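Local coordinates for putative mannose-1-phosphate guanylyl transferase (Thermus thermophilus, PDB 2CU2), which probably catalyses transfer of a guanylyl group from GTP to mannose-1-phosphate, giving GDP-mannose, at residues Tyr148-Arg162 with Glu242-Asp255. Sequence-based numbering, arbitrary orientation.
Sequences YGYIRLGPREGAWYR and ERVRVVLGRFPWDD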
ATOM      1  N   TYR A 148     -26.202  10.045  -8.540  1.00 34.45           N
ATOM      2  CA  TYR A 148     -26.434  10.927  -9.676  1.00 31.67           C
ATOM      3  C   TYR A 148     -27.830  11.520  -9.653  1.00 30.88           C
ATOM      4  O   TYR A 148     -28.729  11.039  -8.953  1.00 31.66           O
ATOM      5  CB  TYR A 148     -26.289  10.173 -10.998  1.00 32.15           C
ATOM      6  CG  TYR A 148     -24.915   9.643 -11.307  1.00 33.38           C
ATOM      7  CD1 TYR A 148     -23.809  10.015 -10.547  1.00 35.25           C
ATOM      8  CD2 TYR A 148     -24.713   8.797 -12.400  1.00 34.33           C
ATOM      9  CE1 TYR A 148     -22.528   9.558 -10.867  1.00 33.69           C
ATOM     10  CE2 TYR A 148     -23.440   8.336 -12.730  1.00 35.04           C
ATOM     11  CZ  TYR A 148     -22.355   8.722 -11.959  1.00 34.22           C
ATOM     12  OH  TYR A 148     -21.099   8.277 -12.283  1.00 36.78           O
ATOM     13  N   GLY A 149     -27.993  12.583 -10.426  1.00 29.41           N
ATOM     14  CA  GLY A 149     -29.293  13.195 -10.575  1.00 27.58           C
ATOM     15  C   GLY A 149     -29.817  12.585 -11.863  1.00 27.58           C
ATOM     16  O   GLY A 149     -29.028  12.164 -12.715  1.00 28.05           O
ATOM     17  N   TYR A 150     -31.133  12.515 -12.008  1.00 27.22           N
ATOM     18  CA  TYR A 150     -31.745  11.960 -13.208  1.00 30.24           C
ATOM     19  C   TYR A 150     -32.654  13.002 -13.845  1.00 31.67           C
ATOM     20  O   TYR A 150     -33.007  13.994 -13.208  1.00 31.85           O
ATOM     21  CB  TYR A 150     -32.567  10.711 -12.868  1.00 28.80           C
ATOM     22  CG  TYR A 150     -31.739   9.510 -12.448  1.00 28.25           C
ATOM     23  CD1 TYR A 150     -30.975   9.536 -11.279  1.00 27.37           C
ATOM     24  CD2 TYR A 150     -31.724   8.345 -13.221  1.00 27.12           C
ATOM     25  CE1 TYR A 150     -30.219   8.436 -10.891  1.00 27.13           C
ATOM     26  CE2 TYR A 150     -30.972   7.236 -12.839  1.00 27.26           C
ATOM     27  CZ  TYR A 150     -30.221   7.295 -11.677  1.00 26.17           C
ATOM     28  OH  TYR A 150     -29.450   6.229 -11.312  1.00 28.90           O
ATOM     29  N   ILE A 151     -33.026  12.769 -15.101  1.00 31.74           N
ATOM     30  CA  ILE A 151     -33.909  13.673 -15.829  1.00 33.83           C
ATOM     31  C   ILE A 151     -35.056  12.901 -16.483  1.00 36.04           C
ATOM     32  O   ILE A 151     -34.839  11.846 -17.075  1.00 34.99           O
ATOM     33  CB  ILE A 151     -33.164  14.416 -16.948  1.00 33.09           C
ATOM     34  CG1 ILE A 151     -31.950  15.162 -16.384  1.00 35.43           C
ATOM     35  CG2 ILE A 151     -34.114  15.392 -17.628  1.00 33.68           C
ATOM     36  CD1 ILE A 151     -31.087  15.818 -17.458  1.00 33.16           C
ATOM     37  N   ARG A 152     -36.272  13.435 -16.373  1.00 37.32           N
ATOM     38  CA  ARG A 152     -37.448  12.812 -16.980  1.00 39.72           C
ATOM     39  C   ARG A 152     -37.508  13.282 -18.418  1.00 40.02           C
ATOM     40  O   ARG A 152     -37.410  14.479 -18.679  1.00 41.25           O
ATOM     41  CB  ARG A 152     -38.748  13.260 -16.303  1.00 39.83           C
ATOM     42  CG  ARG A 152     -38.858  13.026 -14.818  1.00 42.69           C
ATOM     43  CD  ARG A 152     -40.323  13.183 -14.396  1.00 46.40           C
ATOM     44  NE  ARG A 152     -40.503  13.186 -12.948  1.00 49.41           N
ATOM     45  CZ  ARG A 152     -40.277  14.241 -12.169  1.00 51.97           C
ATOM     46  NH1 ARG A 152     -39.862  15.387 -12.699  1.00 53.18           N
ATOM     47  NH2 ARG A 152     -40.461  14.147 -10.859  1.00 53.53           N
ATOM     48  N   LEU A 153     -37.691  12.358 -19.350  1.00 40.27           N
ATOM     49  CA  LEU A 153     -37.764  12.736 -20.752  1.00 41.48           C
ATOM     50  C   LEU A 153     -39.183  12.722 -21.301  1.00 43.13           C
ATOM     51  O   LEU A 153     -39.957  11.807 -21.032  1.00 42.95           O
ATOM     52  CB  LEU A 153     -36.910  11.801 -21.600  1.00 42.64           C
ATOM     53  CG  LEU A 153     -35.408  11.736 -21.341  1.00 41.98           C
ATOM     54  CD1 LEU A 153     -34.789  10.808 -22.382  1.00 41.56           C
ATOM     55  CD2 LEU A 153     -34.788  13.131 -21.421  1.00 41.44           C
ATOM     56  N   GLY A 154     -39.522  13.754 -22.066  1.00 44.51           N
ATOM     57  CA  GLY A 154     -40.833  13.822 -22.680  1.00 44.97           C
ATOM     58  C   GLY A 154     -40.652  13.270 -24.082  1.00 47.18           C
ATOM     59  O   GLY A 154     -39.641  12.611 -24.342  1.00 45.72           O
ATOM     60  N   PRO A 155     -41.592  13.515 -25.012  1.00 48.08           N
ATOM     61  CA  PRO A 155     -41.428  12.990 -26.372  1.00 48.40           C
ATOM     62  C   PRO A 155     -40.239  13.609 -27.106  1.00 48.90           C
ATOM     63  O   PRO A 155     -39.811  14.722 -26.794  1.00 47.82           O
ATOM     64  CB  PRO A 155     -42.769  13.324 -27.030  1.00 47.89           C
ATOM     65  CG  PRO A 155     -43.170  14.588 -26.336  1.00 48.99           C
ATOM     66  CD  PRO A 155     -42.847  14.275 -24.890  1.00 48.21           C
ATOM     67  N   ARG A 156     -39.705  12.877 -28.077  1.00 50.46           N
ATOM     68  CA  ARG A 156     -38.567  13.343 -28.859  1.00 51.77           C
ATOM     69  C   ARG A 156     -38.988  14.342 -29.930  1.00 51.86           C
ATOM     70  O   ARG A 156     -39.992  14.143 -30.614  1.00 52.26           O
ATOM     71  CB  ARG A 156     -37.851  12.152 -29.510  1.00 52.98           C
ATOM     72  CG  ARG A 156     -36.662  12.536 -30.380  1.00 55.41           C
ATOM     73  CD  ARG A 156     -35.611  11.435 -30.431  1.00 57.60           C
ATOM     74  NE  ARG A 156     -34.427  11.865 -31.174  1.00 60.57           N
ATOM     75  CZ  ARG A 156     -33.198  11.392 -30.980  1.00 62.82           C
ATOM     76  NH1 ARG A 156     -32.974  10.462 -30.057  1.00 63.79           N
ATOM     77  NH2 ARG A 156     -32.183  11.856 -31.700  1.00 61.68           N
ATOM     78  N   GLU A 157     -38.216  15.417 -30.061  1.00 51.81           N
ATOM     79  CA  GLU A 157     -38.475  16.458 -31.052  1.00 51.31           C
ATOM     80  C   GLU A 157     -37.222  16.606 -31.906  1.00 49.75           C
ATOM     81  O   GLU A 157     -36.378  17.462 -31.641  1.00 49.22           O
ATOM     82  CB  GLU A 157     -38.768  17.795 -30.368  1.00 53.73           C
ATOM     83  CG  GLU A 157     -39.796  17.729 -29.252  1.00 56.91           C
ATOM     84  CD  GLU A 157     -39.862  19.020 -28.451  1.00 59.31           C
ATOM     85  OE1 GLU A 157     -38.857  19.768 -28.430  1.00 58.90           O
ATOM     86  OE2 GLU A 157     -40.919  19.283 -27.838  1.00 61.00           O
ATOM     87  N   GLY A 158     -37.097  15.766 -32.926  1.00 47.91           N
ATOM     88  CA  GLY A 158     -35.929  15.830 -33.783  1.00 46.42           C
ATOM     89  C   GLY A 158     -34.688  15.281 -33.093  1.00 46.34           C
ATOM     90  O   GLY A 158     -34.677  14.136 -32.644  1.00 45.27           O
ATOM     91  N   ALA A 159     -33.648  16.105 -32.989  1.00 44.68           N
ATOM     92  CA  ALA A 159     -32.393  15.689 -32.369  1.00 43.92           C
ATOM     93  C   ALA A 159     -32.373  15.711 -30.842  1.00 43.00           C
ATOM     94  O   ALA A 159     -31.374  15.336 -30.236  1.00 43.02           O
ATOM     95  CB  ALA A 159     -31.244  16.541 -32.907  1.00 43.06           C
ATOM     96  N   TRP A 160     -33.466  16.138 -30.219  1.00 42.53           N
ATOM     97  CA  TRP A 160     -33.497  16.197 -28.762  1.00 42.93           C
ATOM     98  C   TRP A 160     -34.865  15.811 -28.188  1.00 43.20           C
ATOM     99  O   TRP A 160     -35.828  15.518 -28.890  1.00 44.76           O
ATOM    100  CB  TRP A 160     -33.118  17.613 -28.316  1.00 41.94           C
ATOM    101  CG  TRP A 160     -34.092  18.609 -28.835  1.00 42.13           C
ATOM    102  CD1 TRP A 160     -35.380  18.886 -28.317  1.00 41.84           C
ATOM    103  CD2 TRP A 160     -33.889  19.522 -29.940  1.00 42.06           C
ATOM    104  NE1 TRP A 160     -36.012  19.880 -28.994  1.00 43.27           N
ATOM    105  CE2 TRP A 160     -35.070  20.299 -30.061  1.00 42.81           C
ATOM    106  CE3 TRP A 160     -32.837  19.734 -30.826  1.00 42.84           C
ATOM    107  CZ2 TRP A 160     -35.170  21.252 -31.061  1.00 44.33           C
ATOM    108  CZ3 TRP A 160     -32.935  20.690 -31.822  1.00 43.30           C
ATOM    109  CH2 TRP A 160     -34.115  21.447 -31.944  1.00 43.90           C
ATOM    110  N   TYR A 161     -34.904  15.769 -26.847  1.00 43.24           N
ATOM    111  CA  TYR A 161     -36.115  15.443 -26.118  1.00 44.27           C
ATOM    112  C   TYR A 161     -36.635  16.664 -25.371  1.00 45.97           C
ATOM    113  O   TYR A 161     -35.902  17.593 -25.061  1.00 45.45           O
ATOM    114  CB  TYR A 161     -35.790  14.325 -25.127  1.00 44.31           C
ATOM    115  CG  TYR A 161     -35.470  13.072 -25.864  1.00 45.35           C
ATOM    116  CD1 TYR A 161     -34.181  12.857 -26.340  1.00 45.34           C
ATOM    117  CD2 TYR A 161     -36.449  12.098 -26.060  1.00 46.42           C
ATOM    118  CE1 TYR A 161     -33.868  11.674 -26.994  1.00 46.47           C
ATOM    119  CE2 TYR A 161     -36.139  10.920 -26.723  1.00 47.41           C
ATOM    120  CZ  TYR A 161     -34.856  10.708 -27.192  1.00 47.78           C
ATOM    121  OH  TYR A 161     -34.535   9.532 -27.841  1.00 50.10           O
ATOM    122  N   ARG A 162     -37.940  16.676 -25.062  1.00 47.31           N
ATOM    123  CA  ARG A 162     -38.361  17.729 -24.153  1.00 50.11           C
ATOM    124  C   ARG A 162     -38.110  17.322 -22.704  1.00 49.75           C
ATOM    125  O   ARG A 162     -38.593  16.307 -22.222  1.00 50.69           O
ATOM    126  CB  ARG A 162     -39.857  17.973 -24.378  1.00 52.15           C
ATOM    127  CG  ARG A 162     -40.401  19.093 -23.496  1.00 57.64           C
ATOM    128  CD  ARG A 162     -40.156  20.481 -24.099  1.00 59.64           C
ATOM    129  NE  ARG A 162     -40.324  21.524 -23.080  1.00 62.63           N
ATOM    130  CZ  ARG A 162     -41.429  22.291 -23.152  1.00 63.62           C
ATOM    131  NH1 ARG A 162     -42.311  22.099 -24.118  1.00 64.64           N
ATOM    132  NH2 ARG A 162     -41.633  23.241 -22.235  1.00 63.52           N
ATOM    133  N   GLU A 242     -38.947  25.867 -16.724  1.00 46.58           N
ATOM    134  CA  GLU A 242     -40.156  25.407 -17.417  1.00 47.66           C
ATOM    135  C   GLU A 242     -39.905  24.982 -18.876  1.00 46.10           C
ATOM    136  O   GLU A 242     -40.588  24.130 -19.428  1.00 45.19           O
ATOM    137  CB  GLU A 242     -41.188  26.540 -17.379  1.00 51.07           C
ATOM    138  CG  GLU A 242     -41.832  26.710 -16.005  1.00 56.73           C
ATOM    139  CD  GLU A 242     -42.679  27.962 -15.985  1.00 60.36           C
ATOM    140  OE1 GLU A 242     -42.125  29.044 -15.934  1.00 62.48           O
ATOM    141  OE2 GLU A 242     -43.900  27.835 -15.960  1.00 61.99           O
ATOM    142  N   ARG A 243     -38.921  25.637 -19.530  1.00 45.10           N
ATOM    143  CA  ARG A 243     -38.611  25.299 -20.919  1.00 45.79           C
ATOM    144  C   ARG A 243     -37.243  24.616 -21.059  1.00 44.91           C
ATOM    145  O   ARG A 243     -36.217  25.255 -21.250  1.00 44.19           O
ATOM    146  CB  ARG A 243     -38.636  26.588 -21.741  1.00 47.78           C
ATOM    147  CG  ARG A 243     -40.057  27.084 -22.002  1.00 51.30           C
ATOM    148  CD  ARG A 243     -40.072  28.409 -22.775  1.00 55.18           C
ATOM    149  NE  ARG A 243     -40.380  28.175 -24.189  1.00 58.08           N
ATOM    150  CZ  ARG A 243     -40.182  29.199 -25.040  1.00 60.47           C
ATOM    151  NH1 ARG A 243     -39.723  30.355 -24.595  1.00 61.34           N
ATOM    152  NH2 ARG A 243     -40.448  29.038 -26.340  1.00 61.63           N
ATOM    153  N   VAL A 244     -37.233  23.270 -20.911  1.00 43.17           N
ATOM    154  CA  VAL A 244     -35.990  22.512 -20.932  1.00 40.68           C
ATOM    155  C   VAL A 244     -35.961  21.482 -22.066  1.00 40.06           C
ATOM    156  O   VAL A 244     -36.924  20.777 -22.338  1.00 38.84           O
ATOM    157  CB  VAL A 244     -35.854  21.796 -19.589  1.00 40.67           C
ATOM    158  CG1 VAL A 244     -34.556  20.992 -19.558  1.00 40.82           C
ATOM    159  CG2 VAL A 244     -35.844  22.810 -18.459  1.00 41.32           C
ATOM    160  N   ARG A 245     -34.812  21.445 -22.766  1.00 38.78           N
ATOM    161  CA  ARG A 245     -34.598  20.406 -23.767  1.00 38.45           C
ATOM    162  C   ARG A 245     -33.414  19.516 -23.378  1.00 37.56           C
ATOM    163  O   ARG A 245     -32.499  19.922 -22.678  1.00 37.92           O
ATOM    164  CB  ARG A 245     -34.318  21.082 -25.111  1.00 39.06           C
ATOM    165  CG  ARG A 245     -35.580  21.639 -25.770  1.00 40.52           C
ATOM    166  CD  ARG A 245     -35.249  22.578 -26.936  1.00 42.09           C
ATOM    167  NE  ARG A 245     -36.468  22.953 -27.660  1.00 43.74           N
ATOM    168  CZ  ARG A 245     -36.349  23.875 -28.636  1.00 45.61           C
ATOM    169  NH1 ARG A 245     -35.169  24.402 -28.915  1.00 46.91           N
ATOM    170  NH2 ARG A 245     -37.431  24.250 -29.325  1.00 46.89           N
ATOM    171  N   VAL A 246     -33.470  18.246 -23.821  1.00 34.94           N
ATOM    172  CA  VAL A 246     -32.397  17.324 -23.465  1.00 34.21           C
ATOM    173  C   VAL A 246     -31.846  16.590 -24.690  1.00 34.92           C
ATOM    174  O   VAL A 246     -32.581  16.024 -25.490  1.00 35.40           O
ATOM    175  CB  VAL A 246     -32.951  16.317 -22.456  1.00 32.89           C
ATOM    176  CG1 VAL A 246     -31.842  15.372 -21.997  1.00 33.67           C
ATOM    177  CG2 VAL A 246     -33.518  17.049 -21.254  1.00 32.76           C
ATOM    178  N   VAL A 247     -30.523  16.591 -24.776  1.00 33.87           N
ATOM    179  CA  VAL A 247     -29.774  15.826 -25.766  1.00 34.76           C
ATOM    180  C   VAL A 247     -29.120  14.590 -25.144  1.00 35.09           C
ATOM    181  O   VAL A 247     -28.444  14.651 -24.127  1.00 35.60           O
ATOM    182  CB  VAL A 247     -28.706  16.738 -26.370  1.00 34.38           C
ATOM    183  CG1 VAL A 247     -27.888  15.966 -27.404  1.00 34.34           C
ATOM    184  CG2 VAL A 247     -29.366  17.925 -27.047  1.00 34.69           C
ATOM    185  N   LEU A 248     -29.379  13.429 -25.775  1.00 34.79           N
ATOM    186  CA  LEU A 248     -28.807  12.192 -25.260  1.00 35.35           C
ATOM    187  C   LEU A 248     -27.411  11.928 -25.829  1.00 35.36           C
ATOM    188  O   LEU A 248     -27.208  11.777 -27.027  1.00 36.70           O
ATOM    189  CB  LEU A 248     -29.741  11.041 -25.641  1.00 34.39           C
ATOM    190  CG  LEU A 248     -31.032  11.025 -24.820  1.00 36.18           C
ATOM    191  CD1 LEU A 248     -31.813   9.722 -24.991  1.00 36.63           C
ATOM    192  CD2 LEU A 248     -30.788  11.187 -23.321  1.00 37.31           C
ATOM    193  N   GLY A 249     -26.420  11.915 -24.919  1.00 34.68           N
ATOM    194  CA  GLY A 249     -25.067  11.557 -25.330  1.00 36.70           C
ATOM    195  C   GLY A 249     -24.874  10.039 -25.283  1.00 38.70           C
ATOM    196  O   GLY A 249     -25.325   9.354 -24.375  1.00 41.41           O
ATOM    197  N   ARG A 250     -24.216   9.504 -26.330  1.00 39.65           N
ATOM    198  CA  ARG A 250     -24.064   8.054 -26.409  1.00 43.41           C
ATOM    199  C   ARG A 250     -22.611   7.616 -26.222  1.00 41.73           C
ATOM    200  O   ARG A 250     -22.243   6.468 -26.441  1.00 45.93           O
ATOM    201  CB  ARG A 250     -24.569   7.600 -27.775  1.00 44.19           C
ATOM    202  CG  ARG A 250     -25.962   8.138 -28.094  1.00 45.09           C
ATOM    203  CD  ARG A 250     -26.728   7.203 -29.035  1.00 47.50           C
ATOM    204  NE  ARG A 250     -28.077   7.717 -29.282  1.00 49.51           N
ATOM    205  CZ  ARG A 250     -29.003   7.497 -28.331  1.00 51.03           C
ATOM    206  NH1 ARG A 250     -28.678   6.856 -27.223  1.00 51.51           N
ATOM    207  NH2 ARG A 250     -30.251   7.942 -28.507  1.00 49.66           N
ATOM    208  N   PHE A 251     -21.763   8.565 -25.791  1.00 38.82           N
ATOM    209  CA  PHE A 251     -20.412   8.197 -25.399  1.00 35.33           C
ATOM    210  C   PHE A 251     -20.345   7.686 -23.959  1.00 34.37           C
ATOM    211  O   PHE A 251     -21.199   7.978 -23.132  1.00 33.70           O
ATOM    212  CB  PHE A 251     -19.533   9.437 -25.551  1.00 34.86           C
ATOM    213  CG  PHE A 251     -20.201  10.614 -24.904  1.00 35.12           C
ATOM    214  CD1 PHE A 251     -20.147  10.763 -23.523  1.00 34.98           C
ATOM    215  CD2 PHE A 251     -20.887  11.533 -25.681  1.00 37.17           C
ATOM    216  CE1 PHE A 251     -20.787  11.837 -22.921  1.00 35.96           C
ATOM    217  CE2 PHE A 251     -21.524  12.609 -25.070  1.00 35.36           C
ATOM    218  CZ  PHE A 251     -21.475  12.766 -23.691  1.00 37.13           C
ATOM    219  N   PRO A 252     -19.309   6.869 -23.688  1.00 33.10           N
ATOM    220  CA  PRO A 252     -19.047   6.413 -22.335  1.00 32.71           C
ATOM    221  C   PRO A 252     -18.830   7.599 -21.392  1.00 31.61           C
ATOM    222  O   PRO A 252     -18.163   8.573 -21.717  1.00 31.57           O
ATOM    223  CB  PRO A 252     -17.801   5.528 -22.372  1.00 32.02           C
ATOM    224  CG  PRO A 252     -17.656   5.091 -23.827  1.00 33.04           C
ATOM    225  CD  PRO A 252     -18.328   6.316 -24.610  1.00 32.31           C
ATOM    226  N   TRP A 253     -19.463   7.506 -20.208  1.00 29.52           N
ATOM    227  CA  TRP A 253     -19.405   8.649 -19.305  1.00 30.23           C
ATOM    228  C   TRP A 253     -19.506   8.236 -17.832  1.00 30.22           C
ATOM    229  O   TRP A 253     -20.327   7.423 -17.430  1.00 31.75           O
ATOM    230  CB  TRP A 253     -20.553   9.596 -19.663  1.00 29.89           C
ATOM    231  CG  TRP A 253     -20.644  10.690 -18.672  1.00 30.65           C
ATOM    232  CD1 TRP A 253     -19.988  11.941 -18.728  1.00 30.69           C
ATOM    233  CD2 TRP A 253     -21.466  10.711 -17.480  1.00 31.04           C
ATOM    234  NE1 TRP A 253     -20.322  12.751 -17.690  1.00 29.96           N
ATOM    235  CE2 TRP A 253     -21.277  11.971 -16.863  1.00 30.43           C
ATOM    236  CE3 TRP A 253     -22.327   9.784 -16.896  1.00 29.96           C
ATOM    237  CZ2 TRP A 253     -21.950  12.276 -15.691  1.00 30.15           C
ATOM    238  CZ3 TRP A 253     -23.001  10.090 -15.725  1.00 30.85           C
ATOM    239  CH2 TRP A 253     -22.807  11.342 -15.117  1.00 29.61           C
ATOM    240  N   ASP A 254     -18.589   8.806 -17.027  1.00 28.31           N
ATOM    241  CA  ASP A 254     -18.613   8.567 -15.586  1.00 27.30           C
ATOM    242  C   ASP A 254     -18.170   9.826 -14.833  1.00 27.80           C
ATOM    243  O   ASP A 254     -17.308  10.571 -15.274  1.00 27.42           O
ATOM    244  CB  ASP A 254     -17.651   7.418 -15.278  1.00 28.61           C
ATOM    245  CG  ASP A 254     -18.123   6.675 -14.035  1.00 31.63           C
ATOM    246  OD1 ASP A 254     -18.005   7.242 -12.948  1.00 30.89           O
ATOM    247  OD2 ASP A 254     -18.580   5.540 -14.163  1.00 32.12           O
ATOM    248  N   ASP A 255     -18.819  10.081 -13.685  1.00 26.89           N
ATOM    249  CA  ASP A 255     -18.434  11.270 -12.935  1.00 29.01           C
ATOM    250  C   ASP A 255     -17.117  11.066 -12.172  1.00 28.16           C
ATOM    251  O   ASP A 255     -16.520  11.997 -11.646  1.00 28.42           O
ATOM    252  CB  ASP A 255     -19.581  11.667 -11.995  1.00 29.99           C
ATOM    253  CG  ASP A 255     -19.587  10.804 -10.739  1.00 34.87           C
ATOM    254  OD1 ASP A 255     -20.040  11.305  -9.708  1.00 37.78           O
ATOM    255  OD2 ASP A 255     -19.190   9.646 -10.808  1.00 34.46           O
TER
HETATM  256  O   HOH W   1     -30.964  13.466 -28.154  1.00 37.19           O
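Tyr148 meets Trp253 and Asp255 in two different ways. The edge of the Trp253 indole points at the Tyr148 face in an offset edge-to-face pair, planes 60° apart, with CZ3 of Trp253 3.5 Å from CE2 of Tyr148. Asp255 stands at the ring's edge, and the Tyr148 hydroxyl gives its hydrogen to OD2 of Asp255 (2.8 Å), arriving from above the carboxylate plane. A phenylalanine at Tyr148 could keep the aromatic pair but would probably leave the Asp255 carboxylate without this hydroxyl partner. Further along, the hairpin of strands 150-157 and 160-167, closed by a type II' turn, joins the mixed sheet of the GT-A-like nucleotidyltransferase fold. Its second strand runs antiparallel to 244-249, Tyr161 and Val246 forming a hydrogen-bonded pair with N of Tyr161 2.7 Å from O of Val246. On their side of the sheet, Leu153 CD2 lies against CG1 of Val246 (3.7 Å), crossing at about a right angle, whereas Leu153 and Leu248 meet tip to tip. Trp160 and Arg245 pack on the other side: with CG of Trp160 set between its backbone N and carbonyl carbon (chi1 61°), the indole turns over the extended side chain of Arg245, and CD of Arg245 makes a CH-pi contact 3.9 Å from the centroid of the Trp160 five-membered ring. NE1 of Trp160 donates to the anti lone pair of Glu157 OE1 (2.9 Å), while the Arg245 guanidinium forms a salt bridge with Glu130 and a hydrogen bond to the Ala128 carbonyl.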